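Glutamine amidotransferase type-2 domain-containing protein (Pseudomonas aeruginosa PAO1, PDB 1TE5) is predicted to be a class-II glutamine amidotransferase, a family that releases ammonia from glutamine with an N-terminal nucleophile. Local coordinates at residues A[220-224]-A[246-250]; A[34-40]-A[74-80]. One frame throughout, in Å; residues are numbered along the deposited sequence.

Overall arrangement
Both contacts are largely buried and both use the seven-stranded antiparallel sheet, but in different ways. Interaction 2 lies within that sheet: 34-40 and 74-80 are neighbouring strands, joined mainly by backbone hydrogen bonds, with their side chains leaving from the two faces. Interaction 1 works between sheets, bringing strand 220-224 against the hairpin around 246-250 from the six-stranded sheet, by aliphatic-on-indole contacts and one side-chain hydrogen bond. Strand 4-9 runs between strands 73-80 and 220-225, and the two sites do not touch: their centres are 18 Å apart and their nearest atoms about 7 Å. Interaction 2 sits nearer the middle of the chain.

Interaction 1 (A[220-224]-A[246-250]); sequences VVTVI and WWGGE
Two facing beta-sheets meet where Thr222, on strand 220-225, reaches Trp246 and Gly249 in a beta-hairpin with a two-residue loop, Gly248-Gly249. The type I' beta turn from Trp247 to Glu250 is closed by Glu250 N to Trp247 O at 3.1 Å, with both glycines at positive phi. Thr222 touches the hairpin with both branches. With OG1 beside the backbone N (chi1 -67°), the hydroxyl donates to Gly249 O; Thr222 OG1 lies 2.9 Å from that oxygen, tilted 26° from the carbonyl plane. A second hydrogen bond joins the hydroxyl to Thr192 on the adjacent strand. Thr222 CG2 makes a CH-pi contact over the indole of Trp246, 3.7 Å from the centroid of the six-membered ring and 12° off its normal. Ile224 CD1 makes another over the same face, 4.1 Å from the centroid of the five-membered ring of Trp246, while Tyr190 meets the indole edge-to-face. At the other end, Val220 CG1 packs 3.5 Å from Gly249 O, and Glu250 brings OE2 to 4.0 Å from Val220 CG2 while forming a salt bridge with Arg194. Such packed antiparallel sheets are the inner layers of the four-layer alpha-beta-beta-alpha sandwich of N-terminal nucleophile (Ntn) hydrolases.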
loop_
_atom_site.group_PDB
_atom_site.type_symbol
_atom_site.label_atom_id
_atom_site.label_comp_id
_atom_site.label_asym_id
_atom_site.label_seq_id
_atom_site.Cartn_x
_atom_site.Cartn_y
_atom_site.Cartn_z
ATOM N N VAL A 220 26.745 3.169 3.662
ATOM C CA VAL A 220 26.607 2.365 4.867
ATOM C C VAL A 220 25.226 1.728 4.733
ATOM O O VAL A 220 24.220 2.431 4.601
ATOM C CB VAL A 220 26.678 3.204 6.187
ATOM C CG1 VAL A 220 26.484 2.293 7.409
ATOM C CG2 VAL A 220 27.999 3.936 6.293
ATOM N N VAL A 221 25.194 0.401 4.662
ATOM C CA VAL A 221 23.935 -0.320 4.542
ATOM C C VAL A 221 23.884 -1.477 5.527
ATOM O O VAL A 221 24.794 -2.302 5.583
ATOM C CB VAL A 221 23.643 -0.770 3.068
ATOM C CG1 VAL A 221 24.794 -0.420 2.148
ATOM C CG2 VAL A 221 23.318 -2.247 2.994
ATOM N N THR A 222 22.813 -1.501 6.314
ATOM C CA THR A 222 22.599 -2.523 7.324
ATOM C C THR A 222 21.421 -3.411 7.000
ATOM O O THR A 222 20.352 -2.935 6.631
ATOM C CB THR A 222 22.356 -1.893 8.691
ATOM O OG1 THR A 222 23.556 -1.254 9.122
ATOM C CG2 THR A 222 21.937 -2.947 9.722
ATOM N N VAL A 223 21.633 -4.715 7.119
ATOM C CA VAL A 223 20.590 -5.691 6.864
ATOM C C VAL A 223 20.244 -6.338 8.194
ATOM O O VAL A 223 21.131 -6.595 9.012
ATOM C CB VAL A 223 21.065 -6.770 5.865
ATOM C CG1 VAL A 223 19.920 -7.737 5.547
ATOM C CG2 VAL A 223 21.595 -6.108 4.593
ATOM N N ILE A 224 18.952 -6.532 8.437
ATOM C CA ILE A 224 18.463 -7.153 9.668
ATOM C C ILE A 224 17.596 -8.350 9.253
ATOM O O ILE A 224 16.766 -8.235 8.356
ATOM C CB ILE A 224 17.622 -6.152 10.491
ATOM C CG1 ILE A 224 18.419 -4.865 10.714
ATOM C CG2 ILE A 224 17.243 -6.757 11.828
ATOM C CD1 ILE A 224 17.563 -3.655 10.845
ATOM N N TRP A 246 17.899 2.241 14.208
ATOM C CA TRP A 246 18.725 2.478 13.046
ATOM C C TRP A 246 18.234 3.706 12.321
ATOM O O TRP A 246 17.096 4.133 12.497
ATOM C CB TRP A 246 18.643 1.284 12.092
ATOM C CG TRP A 246 19.148 0.035 12.678
ATOM C CD1 TRP A 246 18.424 -0.920 13.331
ATOM C CD2 TRP A 246 20.505 -0.402 12.697
ATOM N NE1 TRP A 246 19.252 -1.926 13.758
ATOM C CE2 TRP A 246 20.538 -1.635 13.380
ATOM C CE3 TRP A 246 21.705 0.131 12.203
ATOM C CZ2 TRP A 246 21.730 -2.353 13.583
ATOM C CZ3 TRP A 246 22.891 -0.583 12.403
ATOM C CH2 TRP A 246 22.890 -1.813 13.088
ATOM N N TRP A 247 19.120 4.274 11.519
ATOM C CA TRP A 247 18.829 5.442 10.709
ATOM C C TRP A 247 20.108 5.669 9.930
ATOM O O TRP A 247 21.180 5.833 10.526
ATOM C CB TRP A 247 18.486 6.658 11.583
ATOM C CG TRP A 247 17.848 7.786 10.821
ATOM C CD1 TRP A 247 17.739 7.901 9.463
ATOM C CD2 TRP A 247 17.212 8.946 11.369
ATOM N NE1 TRP A 247 17.075 9.056 9.132
ATOM C CE2 TRP A 247 16.744 9.718 10.284
ATOM C CE3 TRP A 247 16.997 9.410 12.673
ATOM C CZ2 TRP A 247 16.065 10.927 10.463
ATOM C CZ3 TRP A 247 16.320 10.608 12.849
ATOM C CH2 TRP A 247 15.866 11.354 11.750
ATOM N N GLY A 248 20.001 5.658 8.605
ATOM C CA GLY A 248 21.168 5.841 7.764
ATOM C C GLY A 248 22.173 4.699 7.882
ATOM O O GLY A 248 23.357 4.874 7.593
ATOM N N GLY A 249 21.692 3.522 8.270
ATOM C CA GLY A 249 22.557 2.366 8.423
ATOM C C GLY A 249 23.393 2.413 9.686
ATOM O O GLY A 249 24.163 1.499 9.962
ATOM N N GLU A 250 23.265 3.494 10.446
ATOM C CA GLU A 250 24.026 3.648 11.673
ATOM C C GLU A 250 23.167 3.428 12.892
ATOM O O GLU A 250 21.961 3.662 12.863
ATOM C CB GLU A 250 24.642 5.051 11.752
ATOM C CG GLU A 250 25.723 5.345 10.710
ATOM C CD GLU A 250 27.015 4.566 10.931
ATOM O OE1 GLU A 250 27.078 3.719 11.850
ATOM O OE2 GLU A 250 27.980 4.812 10.179
#

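Interaction 2 (A[34-40]-A[74-80]); sequences DGWGIAF and VIGHIRQ
Ala39 and Ile75 form a reciprocal hydrogen-bonded pair between strands 35-40 and 74-78, antiparallel neighbours (176°) in a sheet of the Ntn-hydrolase fold. The backbone bonds come first: Ala39 N gives to Ile75 O at 2.8 Å, and Ile75 N returns one to Ala39 O at 2.9 Å. Further along, His77 N reaches Gly37 O at 2.8 Å, and beyond the corner that the chain turns at Arg79, Gln80 N bonds Gly35 O at 3.0 Å. Apolar contacts follow on the side of the sheet facing helix 59-66. With CG between the backbone N and the carbonyl carbon (chi1 58°), the Trp36 indole leads off while Trp36 CB stays 3.7 Å from Ile78 CD1; Phe40 CB packs 3.7 Å from Val74 CG2. At the corner Asp34 CB lies 3.9 Å from Arg79 CG, the charged ends apart. The carboxylate bonds Asn82, and Arg79 pairs with Asp204 and touches Cys2, probably the nucleophile, as in class-II amidotransferases. Within 74-80 the corner folds Gln80 back over His77: CG stands above the centre of the imidazole, OE1 accepts from His92 N, and NE2 donates almost straight (173°) to His77 O at 2.8 Å, from above that carbonyl's plane.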
loop_
_atom_site.group_PDB
_atom_site.type_symbol
_atom_site.label_atom_id
_atom_site.label_comp_id
_atom_site.label_asym_id
_atom_site.label_seq_id
_atom_site.Cartn_x
_atom_site.Cartn_y
_atom_site.Cartn_z
ATOM N N ASP A 34 4.427 -19.980 1.146
ATOM C CA ASP A 34 4.065 -19.282 2.370
ATOM C C ASP A 34 3.974 -17.779 2.142
ATOM O O ASP A 34 4.764 -17.197 1.404
ATOM C CB ASP A 34 5.082 -19.552 3.480
ATOM C CG ASP A 34 4.759 -20.787 4.298
ATOM O OD1 ASP A 34 5.644 -21.231 5.057
ATOM O OD2 ASP A 34 3.628 -21.305 4.205
ATOM N N GLY A 35 3.040 -17.159 2.848
ATOM C CA GLY A 35 2.825 -15.715 2.750
ATOM C C GLY A 35 4.045 -14.825 2.951
ATOM O O GLY A 35 4.947 -15.150 3.731
ATOM N N TRP A 36 4.078 -13.697 2.249
ATOM C CA TRP A 36 5.215 -12.785 2.338
ATOM C C TRP A 36 4.793 -11.323 2.234
ATOM O O TRP A 36 3.675 -11.017 1.832
ATOM C CB TRP A 36 6.218 -13.105 1.225
ATOM C CG TRP A 36 5.606 -13.015 -0.133
ATOM C CD1 TRP A 36 4.821 -13.954 -0.743
ATOM C CD2 TRP A 36 5.651 -11.891 -1.022
ATOM N NE1 TRP A 36 4.367 -13.482 -1.951
ATOM C CE2 TRP A 36 4.860 -12.219 -2.148
ATOM C CE3 TRP A 36 6.278 -10.640 -0.975
ATOM C CZ2 TRP A 36 4.675 -11.340 -3.211
ATOM C CZ3 TRP A 36 6.093 -9.770 -2.031
ATOM C CH2 TRP A 36 5.298 -10.125 -3.137
ATOM N N GLY A 37 5.724 -10.423 2.514
ATOM C CA GLY A 37 5.424 -9.011 2.436
ATOM C C GLY A 37 6.697 -8.200 2.415
ATOM O O GLY A 37 7.643 -8.485 3.151
ATOM N N ILE A 38 6.735 -7.198 1.547
ATOM C CA ILE A 38 7.900 -6.338 1.419
ATOM C C ILE A 38 7.451 -4.900 1.219
ATOM O O ILE A 38 6.801 -4.575 0.225
ATOM C CB ILE A 38 8.768 -6.751 0.212
ATOM C CG1 ILE A 38 9.258 -8.189 0.387
ATOM C CG2 ILE A 38 9.947 -5.801 0.062
ATOM C CD1 ILE A 38 9.824 -8.797 -0.868
ATOM N N ALA A 39 7.768 -4.056 2.194
ATOM C CA ALA A 39 7.436 -2.645 2.134
ATOM C C ALA A 39 8.745 -1.887 2.116
ATOM O O ALA A 39 9.718 -2.317 2.720
ATOM C CB ALA A 39 6.612 -2.246 3.335
ATOM N N PHE A 40 8.802 -0.819 1.337
ATOM C CA PHE A 40 9.999 0.000 1.270
ATOM C C PHE A 40 9.635 1.443 0.953
ATOM O O PHE A 40 8.527 1.720 0.495
ATOM C CB PHE A 40 11.027 -0.568 0.281
ATOM C CG PHE A 40 10.536 -0.672 -1.128
ATOM C CD1 PHE A 40 10.819 0.336 -2.054
ATOM C CD2 PHE A 40 9.823 -1.793 -1.546
ATOM C CE1 PHE A 40 10.399 0.230 -3.389
ATOM C CE2 PHE A 40 9.396 -1.916 -2.869
ATOM C CZ PHE A 40 9.685 -0.900 -3.795
ATOM N N VAL A 74 13.709 -0.705 4.243
ATOM C CA VAL A 74 12.954 -1.861 3.792
ATOM C C VAL A 74 12.549 -2.720 4.973
ATOM O O VAL A 74 13.365 -3.005 5.836
ATOM C CB VAL A 74 13.809 -2.726 2.847
ATOM C CG1 VAL A 74 13.052 -3.999 2.458
ATOM C CG2 VAL A 74 14.204 -1.926 1.619
ATOM N N ILE A 75 11.270 -3.063 5.040
ATOM C CA ILE A 75 10.745 -3.923 6.091
ATOM C C ILE A 75 9.950 -5.018 5.390
ATOM O O ILE A 75 9.088 -4.732 4.560
ATOM C CB ILE A 75 9.805 -3.177 7.088
ATOM C CG1 ILE A 75 10.613 -2.334 8.071
ATOM C CG2 ILE A 75 8.974 -4.174 7.886
ATOM C CD1 ILE A 75 9.785 -1.781 9.200
ATOM N N GLY A 76 10.225 -6.265 5.746
ATOM C CA GLY A 76 9.519 -7.370 5.132
ATOM C C GLY A 76 9.373 -8.557 6.058
ATOM O O GLY A 76 10.051 -8.648 7.095
ATOM N N HIS A 77 8.454 -9.449 5.706
ATOM C CA HIS A 77 8.204 -10.655 6.484
ATOM C C HIS A 77 7.911 -11.782 5.503
ATOM O O HIS A 77 6.884 -11.785 4.828
ATOM C CB HIS A 77 6.994 -10.485 7.384
ATOM C CG HIS A 77 6.819 -11.515 8.461
ATOM N ND1 HIS A 77 7.428 -12.751 8.408
ATOM C CD2 HIS A 77 6.107 -11.497 9.613
ATOM C CE1 HIS A 77 7.098 -13.449 9.481
ATOM N NE2 HIS A 77 6.299 -12.711 10.229
ATOM N N ILE A 78 8.839 -12.725 5.410
ATOM C CA ILE A 78 8.703 -13.857 4.496
ATOM C C ILE A 78 8.301 -15.116 5.266
ATOM O O ILE A 78 8.579 -15.239 6.463
ATOM C CB ILE A 78 10.039 -14.103 3.751
ATOM C CG1 ILE A 78 10.582 -12.785 3.189
ATOM C CG2 ILE A 78 9.857 -15.120 2.627
ATOM C CD1 ILE A 78 9.652 -12.065 2.241
ATOM N N ARG A 79 7.658 -16.053 4.576
ATOM C CA ARG A 79 7.223 -17.312 5.177
ATOM C C ARG A 79 6.511 -17.124 6.506
ATOM O O ARG A 79 6.919 -17.658 7.538
ATOM C CB ARG A 79 8.393 -18.298 5.315
ATOM C CG ARG A 79 8.898 -18.845 3.980
ATOM C CD ARG A 79 9.917 -19.977 4.142
ATOM N NE ARG A 79 11.151 -19.532 4.784
ATOM C CZ ARG A 79 11.467 -19.782 6.054
ATOM N NH1 ARG A 79 12.613 -19.336 6.556
ATOM N NH2 ARG A 79 10.637 -20.475 6.827
ATOM N N GLN A 80 5.429 -16.364 6.461
ATOM C CA GLN A 80 4.632 -16.094 7.639
ATOM C C GLN A 80 3.810 -17.328 7.968
ATOM O O GLN A 80 3.110 -17.864 7.109
ATOM C CB GLN A 80 3.733 -14.892 7.375
ATOM C CG GLN A 80 4.528 -13.661 6.954
ATOM C CD GLN A 80 3.665 -12.491 6.552
ATOM O OE1 GLN A 80 2.495 -12.413 6.919
ATOM N NE2 GLN A 80 4.247 -11.555 5.815
#